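Local coordinates for Ac-ASP-7 (PDB 3S6S), which is a secreted hookworm protein of the SCP/TAPS family whose function is unknown but which may act at the host-parasite interface, at residues L56-I64 with M134-K142. Numbering follows the deposited sequence.
Sequences LEEEARKEI and MDWVCVYDK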
loop_
_atom_site.group_PDB
_atom_site.type_symbol
_atom_site.label_atom_id
_atom_site.label_comp_id
_atom_site.label_asym_id
_atom_site.label_seq_id
_atom_site.Cartn_x
_atom_site.Cartn_y
_atom_site.Cartn_z
ATOM N N LEU A 56 4.155 -5.301 9.590
ATOM C CA LEU A 56 4.605 -4.073 8.951
ATOM C C LEU A 56 3.889 -2.833 9.496
ATOM O O LEU A 56 4.444 -1.741 9.457
ATOM C CB LEU A 56 4.466 -4.135 7.430
ATOM C CG LEU A 56 5.329 -5.174 6.727
ATOM C CD1 LEU A 56 5.082 -5.133 5.231
ATOM C CD2 LEU A 56 6.806 -4.948 7.061
ATOM N N GLU A 57 2.667 -2.989 10.004
ATOM C CA GLU A 57 2.044 -1.856 10.670
ATOM C C GLU A 57 2.832 -1.484 11.933
ATOM O O GLU A 57 3.044 -0.312 12.219
ATOM C CB GLU A 57 0.578 -2.092 11.008
ATOM C CG GLU A 57 0.132 -1.181 12.146
ATOM C CD GLU A 57 -1.375 -1.132 12.362
ATOM O OE1 GLU A 57 -2.142 -1.599 11.487
ATOM O OE2 GLU A 57 -1.778 -0.604 13.419
ATOM N N GLU A 58 3.284 -2.491 12.666
ATOM C CA GLU A 58 4.135 -2.277 13.810
ATOM C C GLU A 58 5.491 -1.646 13.410
ATOM O O GLU A 58 6.051 -0.828 14.151
ATOM C CB GLU A 58 4.320 -3.595 14.568
ATOM C CG GLU A 58 5.284 -3.559 15.760
ATOM C CD GLU A 58 5.059 -2.390 16.737
ATOM O OE1 GLU A 58 6.048 -1.991 17.409
ATOM O OE2 GLU A 58 3.919 -1.878 16.839
ATOM N N GLU A 59 6.018 -2.011 12.244
ATOM C CA GLU A 59 7.233 -1.348 11.785
ATOM C C GLU A 59 6.923 0.114 11.462
ATOM O O GLU A 59 7.703 1.008 11.768
ATOM C CB GLU A 59 7.870 -2.059 10.580
ATOM C CG GLU A 59 8.197 -3.552 10.788
ATOM C CD GLU A 59 9.076 -4.108 9.669
ATOM O OE1 GLU A 59 9.469 -5.294 9.745
ATOM O OE2 GLU A 59 9.385 -3.347 8.719
ATOM N N ALA A 60 5.760 0.366 10.879
ATOM C CA ALA A 60 5.377 1.743 10.607
ATOM C C ALA A 60 5.298 2.548 11.911
ATOM O O ALA A 60 5.723 3.709 11.955
ATOM C CB ALA A 60 4.073 1.804 9.837
ATOM N N ARG A 61 4.777 1.924 12.970
ATOM C CA ARG A 61 4.710 2.567 14.276
ATOM C C ARG A 61 6.112 2.880 14.799
ATOM O O ARG A 61 6.329 3.927 15.406
ATOM C CB ARG A 61 3.953 1.705 15.286
ATOM C CG ARG A 61 3.641 2.434 16.607
ATOM C CD ARG A 61 3.123 1.514 17.743
ATOM N NE ARG A 61 4.147 0.575 18.212
ATOM C CZ ARG A 61 5.213 0.907 18.954
ATOM N NH1 ARG A 61 5.412 2.171 19.334
ATOM N NH2 ARG A 61 6.096 -0.025 19.320
ATOM N N LYS A 62 7.063 1.974 14.565
ATOM C CA LYS A 62 8.436 2.191 14.999
ATOM C C LYS A 62 9.041 3.345 14.203
ATOM O O LYS A 62 9.800 4.171 14.743
ATOM C CB LYS A 62 9.288 0.938 14.795
ATOM C CG LYS A 62 8.804 -0.309 15.504
ATOM C CD LYS A 62 9.479 -0.502 16.841
ATOM C CE LYS A 62 9.805 -1.970 17.088
ATOM N NZ LYS A 62 8.595 -2.840 17.173
ATOM N N GLU A 63 8.694 3.383 12.915
ATOM C CA GLU A 63 9.171 4.421 12.006
ATOM C C GLU A 63 8.698 5.814 12.435
ATOM O O GLU A 63 9.409 6.801 12.250
ATOM C CB GLU A 63 8.727 4.135 10.567
ATOM C CG GLU A 63 9.069 5.243 9.595
ATOM C CD GLU A 63 10.563 5.350 9.370
ATOM O OE1 GLU A 63 11.059 6.458 9.089
ATOM O OE2 GLU A 63 11.242 4.318 9.481
ATOM N N ILE A 64 7.494 5.896 12.996
ATOM C CA ILE A 64 7.002 7.180 13.468
ATOM C C ILE A 64 7.820 7.641 14.670
ATOM O O ILE A 64 8.227 8.798 14.757
ATOM C CB ILE A 64 5.530 7.130 13.858
ATOM C CG1 ILE A 64 4.655 7.107 12.601
ATOM C CG2 ILE A 64 5.188 8.349 14.702
ATOM C CD1 ILE A 64 3.229 6.641 12.824
ATOM N N MET A 134 -2.988 14.829 12.176
ATOM C CA MET A 134 -2.650 13.417 12.097
ATOM C C MET A 134 -1.413 13.169 11.238
ATOM O O MET A 134 -1.200 13.839 10.230
ATOM C CB MET A 134 -3.819 12.609 11.555
ATOM C CG MET A 134 -4.334 13.061 10.206
ATOM S SD MET A 134 -5.664 11.946 9.721
ATOM C CE MET A 134 -6.472 11.677 11.302
ATOM N N ASP A 135 -0.613 12.191 11.650
ATOM C CA ASP A 135 0.532 11.742 10.874
ATOM C C ASP A 135 0.474 10.239 10.643
ATOM O O ASP A 135 0.324 9.466 11.590
ATOM C CB ASP A 135 1.819 12.092 11.597
ATOM C CG ASP A 135 2.036 13.571 11.686
ATOM O OD1 ASP A 135 2.173 14.077 12.814
ATOM O OD2 ASP A 135 2.078 14.231 10.629
ATOM N N TRP A 136 0.595 9.832 9.380
ATOM C CA TRP A 136 0.614 8.413 9.021
ATOM C C TRP A 136 1.930 8.029 8.339
ATOM O O TRP A 136 2.468 8.793 7.535
ATOM C CB TRP A 136 -0.553 8.087 8.088
ATOM C CG TRP A 136 -1.889 8.194 8.753
ATOM C CD1 TRP A 136 -2.670 9.320 8.872
ATOM C CD2 TRP A 136 -2.605 7.143 9.411
ATOM N NE1 TRP A 136 -3.826 9.026 9.557
ATOM C CE2 TRP A 136 -3.809 7.700 9.905
ATOM C CE3 TRP A 136 -2.342 5.790 9.644
ATOM C CZ2 TRP A 136 -4.750 6.944 10.604
ATOM C CZ3 TRP A 136 -3.279 5.040 10.348
ATOM C CH2 TRP A 136 -4.466 5.622 10.820
ATOM N N VAL A 137 2.469 6.860 8.670
ATOM C CA VAL A 137 3.401 6.246 7.740
ATOM C C VAL A 137 2.921 4.884 7.293
ATOM O O VAL A 137 2.272 4.152 8.042
ATOM C CB VAL A 137 4.932 6.244 8.189
ATOM C CG1 VAL A 137 5.198 7.188 9.354
ATOM C CG2 VAL A 137 5.455 4.845 8.446
ATOM N N CYS A 138 3.212 4.575 6.033
ATOM C CA CYS A 138 3.093 3.219 5.525
ATOM C C CYS A 138 4.468 2.660 5.181
ATOM O O CYS A 138 5.376 3.366 4.702
ATOM C CB CYS A 138 2.164 3.143 4.323
ATOM S SG CYS A 138 0.465 3.564 4.733
ATOM N N VAL A 139 4.589 1.375 5.459
ATOM C CA VAL A 139 5.789 0.609 5.249
ATOM C C VAL A 139 5.436 -0.535 4.303
ATOM O O VAL A 139 4.403 -1.214 4.460
ATOM C CB VAL A 139 6.337 0.070 6.600
ATOM C CG1 VAL A 139 7.182 -1.163 6.380
ATOM C CG2 VAL A 139 7.108 1.179 7.351
ATOM N N TYR A 140 6.294 -0.719 3.308
ATOM C CA TYR A 140 6.067 -1.678 2.245
ATOM C C TYR A 140 7.210 -2.670 2.207
ATOM O O TYR A 140 8.336 -2.335 2.550
ATOM C CB TYR A 140 5.961 -0.955 0.913
ATOM C CG TYR A 140 4.952 0.167 0.938
ATOM C CD1 TYR A 140 5.225 1.345 1.616
ATOM C CD2 TYR A 140 3.728 0.051 0.282
ATOM C CE1 TYR A 140 4.322 2.372 1.643
ATOM C CE2 TYR A 140 2.814 1.087 0.307
ATOM C CZ TYR A 140 3.125 2.241 0.990
ATOM O OH TYR A 140 2.238 3.275 1.036
ATOM N N ASP A 141 6.918 -3.903 1.810
ATOM C CA ASP A 141 7.958 -4.912 1.793
ATOM C C ASP A 141 8.920 -4.656 0.643
ATOM O O ASP A 141 10.086 -5.030 0.713
ATOM C CB ASP A 141 7.375 -6.332 1.755
ATOM C CG ASP A 141 6.693 -6.671 0.430
ATOM O OD1 ASP A 141 6.567 -7.880 0.148
ATOM O OD2 ASP A 141 6.282 -5.762 -0.323
ATOM N N LYS A 142 8.444 -3.999 -0.408
ATOM C CA LYS A 142 9.316 -3.733 -1.541
ATOM C C LYS A 142 9.258 -2.295 -2.070
ATOM O O LYS A 142 8.202 -1.763 -2.395
ATOM C CB LYS A 142 9.103 -4.750 -2.663
ATOM C CG LYS A 142 10.274 -4.790 -3.634
ATOM C CD LYS A 142 10.149 -5.929 -4.637
ATOM C CE LYS A 142 11.475 -6.192 -5.376
ATOM N NZ LYS A 142 12.057 -4.954 -5.976
#
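Ala60 sits down on Val137 and Val139, two valines on one face of strand 133-140, where helix 54-65 packs against the central sheet of the alpha-beta-alpha sandwich characteristic of SCP/TAPS proteins. The methyl CB of Ala60 lies 3.6 Å from Val137 CG2 and also rests on Val137 O. This small side chain lets the helix backbone itself come down: Val139 CG2 reaches Ala60 CA at 3.7 Å. The helix runs against the strand at 130°, its axis passing 7.2 Å away at the closest point. No hydrogen bond joins the two segments; apolar surface does the work.

One turn to either side, larger side chains extend the seam. Leu56 lies across Val139, nearly perpendicular, putting CD2 3.9 Å from Val139 CG1, while its CD1 reaches on over the backbone at Asp141. At the other end Ile64 and Val137 run alongside one another, pointing opposite ways; Ile64 CG1 to Val137 CG1, at 3.3 Å, is too close for two carbons and, with Val137 chi1 near -14°, doubtful in detail, though the apolar contact stands. Glu63 CG, anti to the backbone N (chi1 174°), rests against Val137 CG2, and a bend at chi2 carries the carboxylate to Ala70 N. Glu59 stretches out so that OE2 lies against Val139 CG1 while bridging to Arg75 NE.

Alternate strand residues face the other way. Cys138 is disulfide-bonded to Cys119 on adjacent strand 116-123, and the Tyr140 hydroxyl hydrogen-bonds with His26 and Thr78. On the side of the helix turned from strand 133-140, Arg61 grips Glu58 side-on: NE meets Glu58 OE2 at 2.8 Å, nearly in the guanidinium plane, and NH2, tilted from it, takes the syn lone pair of Glu58 OE1, whose anti lone pair receives Lys62 NZ at 2.7 Å.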